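Local coordinates for protein pentalenene synthase (Streptomyces chartreusis NRRL 3882, PDB 6Q4S) that probably converts (2E,6E)-farnesyl diphosphate into the bicyclic sesquiterpene alcohol 7-epi-alpha-eudesmol by a magnesium-dependent 1,10-cyclization, at residues R23-H26 with L27-V30; G41-E44 with Y45-W48; N308-W311 with A312-S315. All blocks are in the same frame, centred on the assembly; numbering follows the deposited sequence.

Contact 1. Residues R23-H26 with L27-V30; sequences RARH and LRWV
His26 and Val30 meet one turn apart on helix 19-32, part of the all-helical fold of this terpene synthase, with CE1 of the His26 imidazole 3.4 Å from CG1 of Val30. The main-chain bonds are those of a regular alpha helix, each amide reaching the carbonyl four residues back. Leu27 N bonds to Arg23 O at 2.8 Å and almost straight (167° at the hydrogen), and Trp29 and Val30 bond likewise to Arg25 and His26. Arg28 N is more distant, its bond to Ala24 O weak at 3.4 Å.

The buried side chains His26 and Trp29 send their ring nitrogens to other helices. With CG anti to the backbone N (chi1 165°), the His26 ring swings beside its own carbonyl toward the next turn, where Val30 CG1 packs against it; the polar bonds go elsewhere, ND1 to Asn71 OD1 and NE2 to Tyr45 OH. Histidine suits the place because one flat group serves two helices. A leucine here would probably leave Asn71 OD1 and Tyr45 OH without their buried mate, weakening the tie among the three helices. Trp29 sends NE1 to Glu125.

A second apolar contact lies on the flank. Arg23 and Leu27 run side by side, CG of the arginine 4.0 Å from CD1 of the leucine, while the guanidinium forms salt bridges with Asp49 and Glu20.

The exposed face carries two more arginines, Arg25 and Arg28, lying alongside each other with guanidinium planes turned 69° apart. The Arg28 chain, bent at chi2 and chi3, passes its CD 3.6 Å from Ala24 O.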
loop_
_atom_site.group_PDB
_atom_site.type_symbol
_atom_site.label_atom_id
_atom_site.label_comp_id
_atom_site.label_asym_id
_atom_site.label_seq_id
_atom_site.Cartn_x
_atom_site.Cartn_y
_atom_site.Cartn_z
ATOM N N ARG A 23 -8.052 -24.726 -15.543
ATOM C CA ARG A 23 -9.183 -24.148 -16.300
ATOM C C ARG A 23 -10.493 -24.719 -15.834
ATOM O O ARG A 23 -11.453 -24.009 -15.615
ATOM C CB ARG A 23 -9.048 -24.385 -17.841
ATOM C CG ARG A 23 -10.013 -23.615 -18.709
ATOM C CD ARG A 23 -10.373 -24.302 -20.027
ATOM N NE ARG A 23 -9.190 -24.532 -20.828
ATOM C CZ ARG A 23 -8.606 -23.589 -21.565
ATOM N NH1 ARG A 23 -9.058 -22.341 -21.559
ATOM N NH2 ARG A 23 -7.537 -23.879 -22.275
ATOM N N ALA A 24 -10.564 -26.039 -15.737
ATOM C CA ALA A 24 -11.804 -26.675 -15.363
ATOM C C ALA A 24 -12.290 -26.248 -13.968
ATOM O O ALA A 24 -13.434 -25.924 -13.798
ATOM C CB ALA A 24 -11.651 -28.222 -15.435
ATOM N N ARG A 25 -11.416 -26.236 -12.998
ATOM C CA ARG A 25 -11.796 -25.744 -11.654
ATOM C C ARG A 25 -12.164 -24.248 -11.646
ATOM O O ARG A 25 -13.083 -23.794 -10.922
ATOM C CB ARG A 25 -10.646 -26.005 -10.698
ATOM C CG ARG A 25 -10.435 -27.489 -10.444
ATOM C CD ARG A 25 -9.303 -27.726 -9.483
ATOM N NE ARG A 25 -9.584 -28.830 -8.569
ATOM C CZ ARG A 25 -9.568 -30.132 -8.894
ATOM N NH1 ARG A 25 -9.285 -30.538 -10.140
ATOM N NH2 ARG A 25 -9.847 -31.049 -7.958
ATOM N N HIS A 26 -11.390 -23.494 -12.419
ATOM C CA HIS A 26 -11.536 -22.013 -12.522
ATOM C C HIS A 26 -12.875 -21.692 -13.106
ATOM O O HIS A 26 -13.602 -20.836 -12.597
ATOM C CB HIS A 26 -10.405 -21.350 -13.375
ATOM C CG HIS A 26 -10.734 -19.956 -13.761
ATOM N ND1 HIS A 26 -10.872 -18.968 -12.813
ATOM C CD2 HIS A 26 -11.075 -19.403 -14.949
ATOM C CE1 HIS A 26 -11.266 -17.859 -13.404
ATOM N NE2 HIS A 26 -11.384 -18.092 -14.699
ATOM N N LEU A 27 -13.269 -22.387 -14.181
ATOM C CA LEU A 27 -14.590 -22.144 -14.755
ATOM C C LEU A 27 -15.790 -22.434 -13.866
ATOM O O LEU A 27 -16.823 -21.738 -13.977
ATOM C CB LEU A 27 -14.801 -22.840 -16.107
ATOM C CG LEU A 27 -13.846 -22.390 -17.202
ATOM C CD1 LEU A 27 -13.980 -23.365 -18.392
ATOM C CD2 LEU A 27 -14.138 -20.950 -17.574
ATOM N N ARG A 28 -15.685 -23.462 -13.041
ATOM C CA ARG A 28 -16.722 -23.732 -12.032
ATOM C C ARG A 28 -16.746 -22.671 -10.935
ATOM O O ARG A 28 -17.820 -22.258 -10.483
ATOM C CB ARG A 28 -16.455 -25.103 -11.422
ATOM C CG ARG A 28 -17.102 -26.175 -12.338
ATOM C CD ARG A 28 -16.301 -27.442 -12.342
ATOM N NE ARG A 28 -16.320 -27.949 -11.015
ATOM C CZ ARG A 28 -15.318 -28.550 -10.420
ATOM N NH1 ARG A 28 -14.167 -28.755 -11.041
ATOM N NH2 ARG A 28 -15.500 -28.949 -9.163
ATOM N N TRP A 29 -15.547 -22.238 -10.558
ATOM C CA TRP A 29 -15.396 -21.166 -9.557
ATOM C C TRP A 29 -16.063 -19.856 -9.984
ATOM O O TRP A 29 -16.727 -19.218 -9.169
ATOM C CB TRP A 29 -13.942 -21.002 -9.236
ATOM C CG TRP A 29 -13.599 -19.941 -8.161
ATOM C CD1 TRP A 29 -13.439 -20.158 -6.806
ATOM C CD2 TRP A 29 -13.280 -18.557 -8.383
ATOM N NE1 TRP A 29 -13.065 -18.982 -6.183
ATOM C CE2 TRP A 29 -12.928 -17.995 -7.123
ATOM C CE3 TRP A 29 -13.238 -17.747 -9.513
ATOM C CZ2 TRP A 29 -12.587 -16.635 -6.968
ATOM C CZ3 TRP A 29 -12.903 -16.365 -9.361
ATOM C CH2 TRP A 29 -12.591 -15.839 -8.093
ATOM N N VAL A 30 -15.912 -19.427 -11.236
ATOM C CA VAL A 30 -16.551 -18.165 -11.626
ATOM C C VAL A 30 -18.067 -18.209 -11.423
ATOM O O VAL A 30 -18.707 -17.193 -11.055
ATOM C CB VAL A 30 -16.180 -17.571 -13.025
ATOM C CG1 VAL A 30 -14.677 -17.435 -13.170
ATOM C CG2 VAL A 30 -16.746 -18.344 -14.170
#

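Contact 2. Residues G41-E44 with Y45-W48; sequences GFEE and YKSW
Ser47 OG bonds back to Glu44 O at 2.7 Å, meeting that oxygen on a lone pair in the carbonyl plane. The hydroxyl gets there because chi1 of 75° sets OG between the backbone N and the carbonyl carbon. A weak second bond comes from Ser47 N to the same oxygen, and the Trp48 ring closes on it as well: Glu44 O stands 3.2 Å above one ring face, offset toward the rim. The Trp48 ring is turned back beside its backbone N (chi1 -51°), which lays its centre over Tyr45 CA. On the inner side Tyr45 CB rests 3.4 Å from Phe42 O, its ring enters against Ser74 and Leu78 of helix 63-79, and the Phe42 ring packs on Leu27 and Val30 of helix 19-32.

This is the C-terminal end of helix 39-47. Bonds from Tyr45 N to Gly41 O and from Lys46 N to Phe42 O keep the four-residue step, whereas Trp48 N reaches only three residues back, to Tyr45 O at 3.1 Å. Serine suits such an end, its hydroxyl occupying a late carbonyl.

Lys46, Glu43 and Glu44 form the looser outer side. Lys46 holds CG over the rim of one Phe42 face and CD farther out past it, 3.7 Å from CE2; a lysine suits this border, methylenes against the ring and ammonium beyond. Glu43 lies alongside, but its OE1 stays 4.2 Å from Lys46 NZ, beyond a salt bridge; its OE2 pairs with Arg39 instead. Glu44 is exposed, with OE2 3.8 Å from Trp48 NE1.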
loop_
_atom_site.group_PDB
_atom_site.type_symbol
_atom_site.label_atom_id
_atom_site.label_comp_id
_atom_site.label_asym_id
_atom_site.label_seq_id
_atom_site.Cartn_x
_atom_site.Cartn_y
_atom_site.Cartn_z
ATOM N N GLY A 41 -23.191 -14.586 -20.702
ATOM C CA GLY A 41 -22.096 -13.876 -20.049
ATOM C C GLY A 41 -20.920 -14.791 -19.870
ATOM O O GLY A 41 -19.768 -14.405 -20.134
ATOM N N PHE A 42 -21.211 -16.034 -19.465
ATOM C CA PHE A 42 -20.176 -17.026 -19.292
ATOM C C PHE A 42 -19.448 -17.315 -20.580
ATOM O O PHE A 42 -18.226 -17.367 -20.595
ATOM C CB PHE A 42 -20.772 -18.335 -18.737
ATOM C CG PHE A 42 -19.796 -19.440 -18.607
ATOM C CD1 PHE A 42 -18.770 -19.344 -17.704
ATOM C CD2 PHE A 42 -19.937 -20.610 -19.340
ATOM C CE1 PHE A 42 -17.873 -20.373 -17.532
ATOM C CE2 PHE A 42 -19.039 -21.645 -19.179
ATOM C CZ PHE A 42 -18.022 -21.545 -18.261
ATOM N N GLU A 43 -20.180 -17.584 -21.653
ATOM C CA GLU A 43 -19.509 -17.904 -22.934
ATOM C C GLU A 43 -18.656 -16.702 -23.482
ATOM O O GLU A 43 -17.576 -16.882 -23.990
ATOM C CB GLU A 43 -20.535 -18.433 -23.951
ATOM C CG GLU A 43 -21.245 -19.751 -23.530
ATOM C CD GLU A 43 -20.329 -20.997 -23.402
ATOM O OE1 GLU A 43 -19.206 -21.025 -23.978
ATOM O OE2 GLU A 43 -20.729 -21.983 -22.726
ATOM N N GLU A 44 -19.141 -15.490 -23.305
ATOM C CA GLU A 44 -18.356 -14.256 -23.518
ATOM C C GLU A 44 -17.067 -14.274 -22.676
ATOM O O GLU A 44 -15.984 -14.130 -23.223
ATOM C CB GLU A 44 -19.255 -13.051 -23.188
ATOM C CG GLU A 44 -18.597 -11.681 -23.115
ATOM C CD GLU A 44 -18.171 -11.108 -24.468
ATOM O OE1 GLU A 44 -18.252 -11.823 -25.506
ATOM O OE2 GLU A 44 -17.747 -9.915 -24.481
ATOM N N TYR A 45 -17.180 -14.540 -21.364
ATOM C CA TYR A 45 -15.999 -14.697 -20.504
ATOM C C TYR A 45 -15.043 -15.774 -21.044
ATOM O O TYR A 45 -13.839 -15.557 -21.214
ATOM C CB TYR A 45 -16.378 -14.953 -19.006
ATOM C CG TYR A 45 -15.138 -15.279 -18.224
ATOM C CD1 TYR A 45 -14.211 -14.286 -17.968
ATOM C CD2 TYR A 45 -14.802 -16.604 -17.879
ATOM C CE1 TYR A 45 -13.014 -14.567 -17.357
ATOM C CE2 TYR A 45 -13.617 -16.889 -17.257
ATOM C CZ TYR A 45 -12.711 -15.864 -16.982
ATOM O OH TYR A 45 -11.496 -16.132 -16.410
ATOM N N LYS A 46 -15.578 -16.957 -21.355
ATOM C CA LYS A 46 -14.724 -18.034 -21.882
ATOM C C LYS A 46 -13.956 -17.696 -23.124
ATOM O O LYS A 46 -12.853 -18.218 -23.312
ATOM C CB LYS A 46 -15.525 -19.294 -22.199
ATOM C CG LYS A 46 -15.492 -20.353 -21.127
ATOM C CD LYS A 46 -16.277 -21.585 -21.598
ATOM C CE LYS A 46 -15.355 -22.588 -22.268
ATOM N NZ LYS A 46 -16.184 -23.718 -22.760
ATOM N N SER A 47 -14.542 -16.882 -23.998
ATOM C CA SER A 47 -13.868 -16.524 -25.252
ATOM C C SER A 47 -12.595 -15.740 -25.053
ATOM O O SER A 47 -11.703 -15.810 -25.894
ATOM C CB SER A 47 -14.779 -15.694 -26.173
ATOM O OG SER A 47 -14.894 -14.365 -25.694
ATOM N N TRP A 48 -12.470 -15.010 -23.955
ATOM C CA TRP A 48 -11.242 -14.245 -23.695
ATOM C C TRP A 48 -10.036 -15.148 -23.439
ATOM O O TRP A 48 -8.890 -14.666 -23.437
ATOM C CB TRP A 48 -11.416 -13.293 -22.512
ATOM C CG TRP A 48 -12.632 -12.395 -22.545
ATOM C CD1 TRP A 48 -13.387 -12.045 -23.658
ATOM C CD2 TRP A 48 -13.233 -11.720 -21.411
ATOM N NE1 TRP A 48 -14.416 -11.206 -23.272
ATOM C CE2 TRP A 48 -14.353 -10.991 -21.906
ATOM C CE3 TRP A 48 -12.916 -11.641 -20.018
ATOM C CZ2 TRP A 48 -15.181 -10.196 -21.050
ATOM C CZ3 TRP A 48 -13.733 -10.878 -19.171
ATOM C CH2 TRP A 48 -14.864 -10.156 -19.699
#

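Contact 3. Residues N308-W311 with A312-S315; sequences NYEW and ALTS
Leu313 sits over one face of the Tyr309 ring in a CH-pi contact, its CD1 4.3 Å from the ring centroid and 26° off the normal. Two different first torsions bring them together. Tyr309 holds CG anti to its backbone N (chi1 175°), which lays the ring beside its own carbonyl, along the next turn; Leu313 has CG beside its own N (chi1 -66°), turned back to meet it. The branched leucine spans the outer end of the ring, CD2 lying 3.8 Å from Tyr309 OH. Tyrosine suits the place, giving a flat face to the leucine and a hydroxyl that bonds to Phe7 N. CD1 also touches the bent Glu310 chain, 3.7 Å from its OE1.

Here helix 288-313 comes to its C-terminal end. Ala312 N and Leu313 N still bond four residues back, to Asn308 O and Tyr309 O; Thr314 N makes only a weak bond to Trp311 O, three back, and Ser315 N donates to Ala312 O at 2.9 Å.

Thr314 places OG1 3.1 Å from Trp311 O, where Gln52 OE1 is a second possible acceptor for its one proton, while its CG2 lies 3.7 Å from Glu310 O. Trp311 packs its indole on Leu50 and Ala53 of helix 50-57. On the buried side Asn308 gives ND2 to Asn223 OD1, a second-shell position to a probable magnesium ligand.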
loop_
_atom_site.group_PDB
_atom_site.type_symbol
_atom_site.label_atom_id
_atom_site.label_comp_id
_atom_site.label_asym_id
_atom_site.label_seq_id
_atom_site.Cartn_x
_atom_site.Cartn_y
_atom_site.Cartn_z
ATOM N N ASN A 308 2.381 -12.703 -22.437
ATOM C CA ASN A 308 1.305 -11.814 -22.853
ATOM C C ASN A 308 1.260 -11.741 -24.399
ATOM O O ASN A 308 0.213 -11.817 -24.975
ATOM C CB ASN A 308 1.451 -10.391 -22.285
ATOM C CG ASN A 308 0.268 -9.491 -22.701
ATOM O OD1 ASN A 308 -0.871 -9.696 -22.299
ATOM N ND2 ASN A 308 0.534 -8.585 -23.592
ATOM N N TYR A 309 2.411 -11.595 -25.012
ATOM C CA TYR A 309 2.483 -11.516 -26.479
ATOM C C TYR A 309 1.888 -12.760 -27.152
ATOM O O TYR A 309 0.910 -12.679 -27.992
ATOM C CB TYR A 309 3.941 -11.311 -26.921
ATOM C CG TYR A 309 4.078 -11.339 -28.422
ATOM C CD1 TYR A 309 3.305 -10.487 -29.234
ATOM C CD2 TYR A 309 4.914 -12.260 -29.054
ATOM C CE1 TYR A 309 3.404 -10.531 -30.615
ATOM C CE2 TYR A 309 5.019 -12.295 -30.445
ATOM C CZ TYR A 309 4.258 -11.429 -31.211
ATOM O OH TYR A 309 4.340 -11.462 -32.586
ATOM N N GLU A 310 2.379 -13.919 -26.706
ATOM C CA GLU A 310 1.945 -15.205 -27.304
ATOM C C GLU A 310 0.531 -15.439 -27.036
ATOM O O GLU A 310 -0.145 -16.005 -27.882
ATOM C CB GLU A 310 2.807 -16.406 -26.856
ATOM C CG GLU A 310 4.312 -16.149 -26.909
ATOM C CD GLU A 310 4.962 -16.717 -28.154
ATOM O OE1 GLU A 310 4.292 -16.599 -29.207
ATOM O OE2 GLU A 310 6.111 -17.273 -28.063
ATOM N N TRP A 311 0.009 -15.009 -25.882
ATOM C CA TRP A 311 -1.466 -15.128 -25.680
ATOM C C TRP A 311 -2.299 -14.191 -26.642
ATOM O O TRP A 311 -3.394 -14.533 -27.116
ATOM C CB TRP A 311 -1.812 -14.796 -24.194
ATOM C CG TRP A 311 -3.231 -14.608 -23.899
ATOM C CD1 TRP A 311 -4.158 -15.541 -23.895
ATOM C CD2 TRP A 311 -3.883 -13.381 -23.512
ATOM N NE1 TRP A 311 -5.380 -15.003 -23.563
ATOM C CE2 TRP A 311 -5.232 -13.679 -23.314
ATOM C CE3 TRP A 311 -3.444 -12.060 -23.315
ATOM C CZ2 TRP A 311 -6.167 -12.727 -22.936
ATOM C CZ3 TRP A 311 -4.359 -11.122 -22.925
ATOM C CH2 TRP A 311 -5.720 -11.454 -22.752
ATOM N N ALA A 312 -1.800 -12.986 -26.853
ATOM C CA ALA A 312 -2.492 -11.981 -27.681
ATOM C C ALA A 312 -2.658 -12.483 -29.136
ATOM O O ALA A 312 -3.751 -12.398 -29.681
ATOM C CB ALA A 312 -1.743 -10.659 -27.632
ATOM N N LEU A 313 -1.610 -13.073 -29.697
ATOM C CA LEU A 313 -1.653 -13.776 -30.999
ATOM C C LEU A 313 -2.844 -14.714 -31.223
ATOM O O LEU A 313 -3.424 -14.725 -32.298
ATOM C CB LEU A 313 -0.374 -14.577 -31.218
ATOM C CG LEU A 313 0.906 -13.769 -31.375
ATOM C CD1 LEU A 313 2.082 -14.724 -31.518
ATOM C CD2 LEU A 313 0.829 -12.815 -32.573
ATOM N N THR A 314 -3.236 -15.465 -30.201
ATOM C CA THR A 314 -4.338 -16.428 -30.308
ATOM C C THR A 314 -5.683 -15.783 -29.931
ATOM O O THR A 314 -6.585 -16.494 -29.501
ATOM C CB THR A 314 -4.076 -17.684 -29.410
ATOM O OG1 THR A 314 -4.352 -17.381 -28.032
ATOM C CG2 THR A 314 -2.619 -18.186 -29.497
ATOM N N SER A 315 -5.811 -14.450 -30.043
ATOM C CA SER A 315 -7.096 -13.710 -29.867
ATOM C C SER A 315 -7.695 -13.701 -28.410
ATOM O O SER A 315 -7.008 -14.031 -27.416
ATOM C CB SER A 315 -8.149 -14.184 -30.916
ATOM O OG SER A 315 -7.587 -14.384 -32.211
#

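Contacts 1 and 2 lie on successive helices, 12 Å apart between centres, and touch: a probable hydrogen bond, 2.6 Å from His26 NE2 to Tyr45 OH, ties the two, and Leu27 CD2 is 3.8 Å from both Phe42 CE1 and Lys46 CG. Contact 2 meets contact 3 where Trp48 O lies 3.4 Å from Trp311 CZ2, their centres about 17 Å apart; contacts 1 and 3 do not touch. The probable active site lies beside the last two. Trp48 is about 6 Å by side chain from Asp80 of the DDXXD motif, and Ser315 about 5 Å from Arg230, a likely substrate-binding residue. Contact 1 lies away from these sites.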